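Local coordinates for protein beta-phenylalanine aminotransferase (Variovorax paradoxus, PDB 4AO9) that transfers the amino group of beta-phenylalanine, very probably to a keto-acid acceptor, using pyridoxal-5'-phosphate as cofactor, at residues R75-A79 with A80-A84; V422-L425 with P426-D429. All blocks are in the same frame, centred on the assembly; numbering follows the deposited sequence.

Contact 1 of 2, residues R75-A79 with A80-A84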
loop_
_atom_site.group_PDB
_atom_site.type_symbol
_atom_site.label_atom_id
_atom_site.label_comp_id
_atom_site.label_asym_id
_atom_site.label_seq_id
_atom_site.Cartn_x
_atom_site.Cartn_y
_atom_site.Cartn_z
ATOM N N ARG A 75 -10.791 -18.907 -11.196
ATOM C CA ARG A 75 -11.376 -18.092 -12.251
ATOM C C ARG A 75 -12.545 -17.320 -11.692
ATOM O O ARG A 75 -13.196 -17.786 -10.762
ATOM C CB ARG A 75 -11.865 -19.007 -13.391
ATOM C CG ARG A 75 -12.222 -18.297 -14.684
ATOM C CD ARG A 75 -12.339 -19.284 -15.850
ATOM N NE ARG A 75 -13.712 -19.443 -16.330
ATOM C CZ ARG A 75 -14.485 -20.509 -16.117
ATOM N NH1 ARG A 75 -14.046 -21.550 -15.413
ATOM N NH2 ARG A 75 -15.711 -20.535 -16.617
ATOM N N GLY A 76 -12.820 -16.158 -12.277
ATOM C CA GLY A 76 -14.033 -15.402 -11.965
ATOM C C GLY A 76 -14.602 -14.759 -13.213
ATOM O O GLY A 76 -13.855 -14.378 -14.121
ATOM N N GLU A 77 -15.926 -14.634 -13.254
ATOM C CA GLU A 77 -16.621 -13.968 -14.360
ATOM C C GLU A 77 -17.916 -13.401 -13.819
ATOM O O GLU A 77 -18.685 -14.123 -13.203
ATOM C CB GLU A 77 -16.929 -14.966 -15.479
ATOM C CG GLU A 77 -17.495 -14.307 -16.727
ATOM C CD GLU A 77 -17.829 -15.299 -17.818
ATOM O OE1 GLU A 77 -17.316 -16.444 -17.777
ATOM O OE2 GLU A 77 -18.605 -14.925 -18.723
ATOM N N GLY A 78 -18.154 -12.112 -14.032
ATOM C CA GLY A 78 -19.329 -11.469 -13.433
ATOM C C GLY A 78 -19.304 -11.673 -11.929
ATOM O O GLY A 78 -18.280 -11.436 -11.288
ATOM N N ALA A 79 -20.415 -12.134 -11.363
ATOM C CA ALA A 79 -20.483 -12.455 -9.939
ATOM C C ALA A 79 -20.357 -13.965 -9.683
ATOM O O ALA A 79 -20.865 -14.476 -8.681
ATOM C CB ALA A 79 -21.772 -11.881 -9.319
ATOM N N ALA A 80 -19.668 -14.667 -10.585
ATOM C CA ALA A 80 -19.372 -16.093 -10.412
ATOM C C ALA A 80 -17.886 -16.346 -10.165
ATOM O O ALA A 80 -17.020 -15.650 -10.724
ATOM C CB ALA A 80 -19.842 -16.890 -11.624
ATOM N N LEU A 81 -17.604 -17.318 -9.301
ATOM C CA LEU A 81 -16.240 -17.776 -9.032
ATOM C C LEU A 81 -16.159 -19.287 -9.178
ATOM O O LEU A 81 -17.107 -20.000 -8.837
ATOM C CB LEU A 81 -15.785 -17.371 -7.613
ATOM C CG LEU A 81 -15.568 -15.876 -7.355
ATOM C CD1 LEU A 81 -15.425 -15.599 -5.868
ATOM C CD2 LEU A 81 -14.350 -15.358 -8.112
ATOM N N TRP A 82 -15.025 -19.765 -9.679
ATOM C CA TRP A 82 -14.748 -21.200 -9.761
ATOM C C TRP A 82 -13.510 -21.510 -8.940
ATOM O O TRP A 82 -12.494 -20.820 -9.052
ATOM C CB TRP A 82 -14.476 -21.636 -11.197
ATOM C CG TRP A 82 -15.655 -21.642 -12.117
ATOM C CD1 TRP A 82 -16.382 -22.736 -12.513
ATOM C CD2 TRP A 82 -16.225 -20.515 -12.795
ATOM N NE1 TRP A 82 -17.376 -22.352 -13.381
ATOM C CE2 TRP A 82 -17.307 -20.996 -13.569
ATOM C CE3 TRP A 82 -15.942 -19.139 -12.809
ATOM C CZ2 TRP A 82 -18.098 -20.151 -14.360
ATOM C CZ3 TRP A 82 -16.725 -18.299 -13.595
ATOM C CH2 TRP A 82 -17.794 -18.812 -14.364
ATOM N N ASP A 83 -13.587 -22.553 -8.125
ATOM C CA ASP A 83 -12.399 -23.015 -7.405
ATOM C C ASP A 83 -11.515 -23.963 -8.238
ATOM O O ASP A 83 -11.844 -24.304 -9.383
ATOM C CB ASP A 83 -12.772 -23.599 -6.025
ATOM C CG ASP A 83 -13.583 -24.883 -6.108
ATOM O OD1 ASP A 83 -13.505 -25.593 -7.142
ATOM O OD2 ASP A 83 -14.274 -25.211 -5.123
ATOM N N ALA A 84 -10.398 -24.379 -7.648
ATOM C CA ALA A 84 -9.424 -25.224 -8.337
ATOM C C ALA A 84 -9.978 -26.603 -8.706
ATOM O O ALA A 84 -9.461 -27.259 -9.609
ATOM C CB ALA A 84 -8.166 -25.356 -7.498
#
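The guanidinium of Arg75 lies flat over one face of the Trp82 indole, planes 23° apart, with CZ of Arg75 3.7 Å from the centroid of the six-membered ring of Trp82, a cation-pi stack. NH2 of Arg75 sits over the benzo rim, 3.3 Å from CZ2 of Trp82, while NH1 reaches back toward CG and CD2. CG of Arg75 points away from the backbone N (chi1 -167°), and a bend at chi3 (111°) folds the chain end back onto the ring. The indole edge faces the other strand: CZ3 of Trp82 rests 3.8 Å from CB of Glu77, Glu77 N also near the ring plane. With an alanine in place of Trp82, the Arg75 guanidinium is likely to lose its stacking surface and turn more freely, and Glu77 CB its neighbour. Beneath them, the straight Trp82 N to Arg75 O bond (2.9 Å) is joined by a weak one from Arg75 N to Trp82 O. On the other face, Leu81 CD2 lies 3.9 Å from CA of Gly76, where a beta carbon would be tight. Glu77 and Ala80 pair through both backbone bonds round a type II' turn, Gly78 at positive phi: a 2:2 beta hairpin with loop Gly78-Ala79.

Contact 2 of 2, residues V422-L425 with P426-D429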
loop_
_atom_site.group_PDB
_atom_site.type_symbol
_atom_site.label_atom_id
_atom_site.label_comp_id
_atom_site.label_asym_id
_atom_site.label_seq_id
_atom_site.Cartn_x
_atom_site.Cartn_y
_atom_site.Cartn_z
ATOM N N VAL A 422 -21.759 -9.372 0.847
ATOM C CA VAL A 422 -21.455 -8.159 0.092
ATOM C C VAL A 422 -22.084 -8.275 -1.287
ATOM O O VAL A 422 -21.732 -9.181 -2.044
ATOM C CB VAL A 422 -19.915 -7.994 -0.084
ATOM C CG1 VAL A 422 -19.566 -6.782 -0.948
ATOM C CG2 VAL A 422 -19.201 -7.903 1.269
ATOM N N LEU A 423 -22.998 -7.368 -1.615
ATOM C CA LEU A 423 -23.571 -7.353 -2.959
ATOM C C LEU A 423 -22.623 -6.672 -3.937
ATOM O O LEU A 423 -21.896 -5.729 -3.583
ATOM C CB LEU A 423 -24.945 -6.665 -2.965
ATOM C CG LEU A 423 -26.197 -7.504 -2.659
ATOM C CD1 LEU A 423 -25.981 -8.748 -1.762
ATOM C CD2 LEU A 423 -27.326 -6.634 -2.160
ATOM N N SER A 424 -22.593 -7.198 -5.156
ATOM C CA SER A 424 -21.884 -6.581 -6.269
ATOM C C SER A 424 -22.852 -6.380 -7.432
ATOM O O SER A 424 -23.930 -6.993 -7.461
ATOM C CB SER A 424 -20.680 -7.434 -6.678
ATOM O OG SER A 424 -21.081 -8.758 -6.995
ATOM N N LEU A 425 -22.470 -5.543 -8.394
ATOM C CA LEU A 425 -23.390 -5.173 -9.474
ATOM C C LEU A 425 -23.915 -6.325 -10.343
ATOM O O LEU A 425 -25.075 -6.276 -10.736
ATOM C CB LEU A 425 -22.794 -4.076 -10.356
ATOM C CG LEU A 425 -22.519 -2.731 -9.686
ATOM C CD1 LEU A 425 -21.662 -1.867 -10.593
ATOM C CD2 LEU A 425 -23.818 -2.005 -9.308
ATOM N N PRO A 426 -23.084 -7.343 -10.667
ATOM C CA PRO A 426 -23.620 -8.404 -11.549
ATOM C C PRO A 426 -24.577 -9.385 -10.878
ATOM O O PRO A 426 -25.211 -10.169 -11.583
ATOM C CB PRO A 426 -22.370 -9.146 -12.046
ATOM C CG PRO A 426 -21.220 -8.247 -11.722
ATOM C CD PRO A 426 -21.620 -7.453 -10.518
ATOM N N LEU A 427 -24.691 -9.359 -9.553
ATOM C CA LEU A 427 -25.601 -10.287 -8.873
ATOM C C LEU A 427 -27.032 -10.065 -9.321
ATOM O O LEU A 427 -27.536 -8.940 -9.288
ATOM C CB LEU A 427 -25.552 -10.114 -7.365
ATOM C CG LEU A 427 -24.442 -10.797 -6.586
ATOM C CD1 LEU A 427 -24.629 -10.402 -5.133
ATOM C CD2 LEU A 427 -24.467 -12.315 -6.725
ATOM N N THR A 428 -27.688 -11.150 -9.717
ATOM C CA THR A 428 -29.064 -11.076 -10.179
ATOM C C THR A 428 -30.037 -11.252 -9.019
ATOM O O THR A 428 -29.661 -11.722 -7.938
ATOM C CB THR A 428 -29.344 -12.146 -11.249
ATOM O OG1 THR A 428 -29.212 -13.450 -10.664
ATOM C CG2 THR A 428 -28.360 -12.007 -12.420
ATOM N N ASP A 429 -31.291 -10.874 -9.248
ATOM C CA ASP A 429 -32.348 -11.128 -8.276
ATOM C C ASP A 429 -32.496 -12.632 -7.988
ATOM O O ASP A 429 -32.781 -13.013 -6.853
ATOM C CB ASP A 429 -33.670 -10.491 -8.734
ATOM C CG ASP A 429 -33.666 -8.969 -8.600
ATOM O OD1 ASP A 429 -32.847 -8.426 -7.820
ATOM O OD2 ASP A 429 -34.501 -8.307 -9.261
#
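Leu427 N donates to Ser424 O across a type I beta turn, Ser424 to Leu427, with Leu425 and Pro426 at its two corners. The turn belongs to the connection between strand 420-422 and helix 429-445. Its closing bond is 3.2 Å long and is reached from well outside the carbonyl plane, the donor lying 50° out of it, so Leu427 N does not point at a lone pair of Ser424 O. The Pro426 ring restricts phi to a value compatible with this position, and its nitrogen cannot donate.

One apolar contact reaches back to the residue before the turn, the other lies at its corner. Leu427 folds back beside the strand end, where its CD1 meets CD1 of Leu423 at 4.0 Å and also lies against CA of Leu423; the two leucine side chains cross at about a right angle. With chi1 at -82°, CG of Leu427 sits beside the backbone N, and CD1 then reaches Leu423. Leu423 also packs on Leu347 and Leu354 of helix 341-365. At the first corner, CB of Leu425 touches CD of Pro426 at 3.6 Å.

Polar groups extend the link on both sides. Leu423 O accepts a hydrogen bond from Arg266 NH2, while beyond the turn Thr428 is the N-cap of helix 429-445 and Asp429 OD1 forms a salt bridge with Arg350. Ser424 OG, placed between its backbone N and carbonyl carbon (chi1 56°), lies beside Pro426 and Leu427, 3.8 Å from Pro426 CD and 4.0 Å from Leu427 CG.

Overall arrangement
Contact 1 comes early in the chain and contact 2 close to its end, yet their centres lie about 14 Å apart, on the same side of the chain's centre, and the two turns touch, joining early and late parts. Ala79 sits against the second turn, with its N 3.6 Å from Pro426 CB and its CB 3.8 Å from Leu427 CD2, while Gly78 packs on the Pro426 ring. The hairpin of contact 1 supplies two strands of the mixed sheet 72-77, 80-83, 88-91 and 413-414; contact 2 leads from strand 420-422 into helix 429-445. Leu81 also packs on Leu122 of the second subunit, while the side chain of Val422 is about 10 Å from the bound PLP.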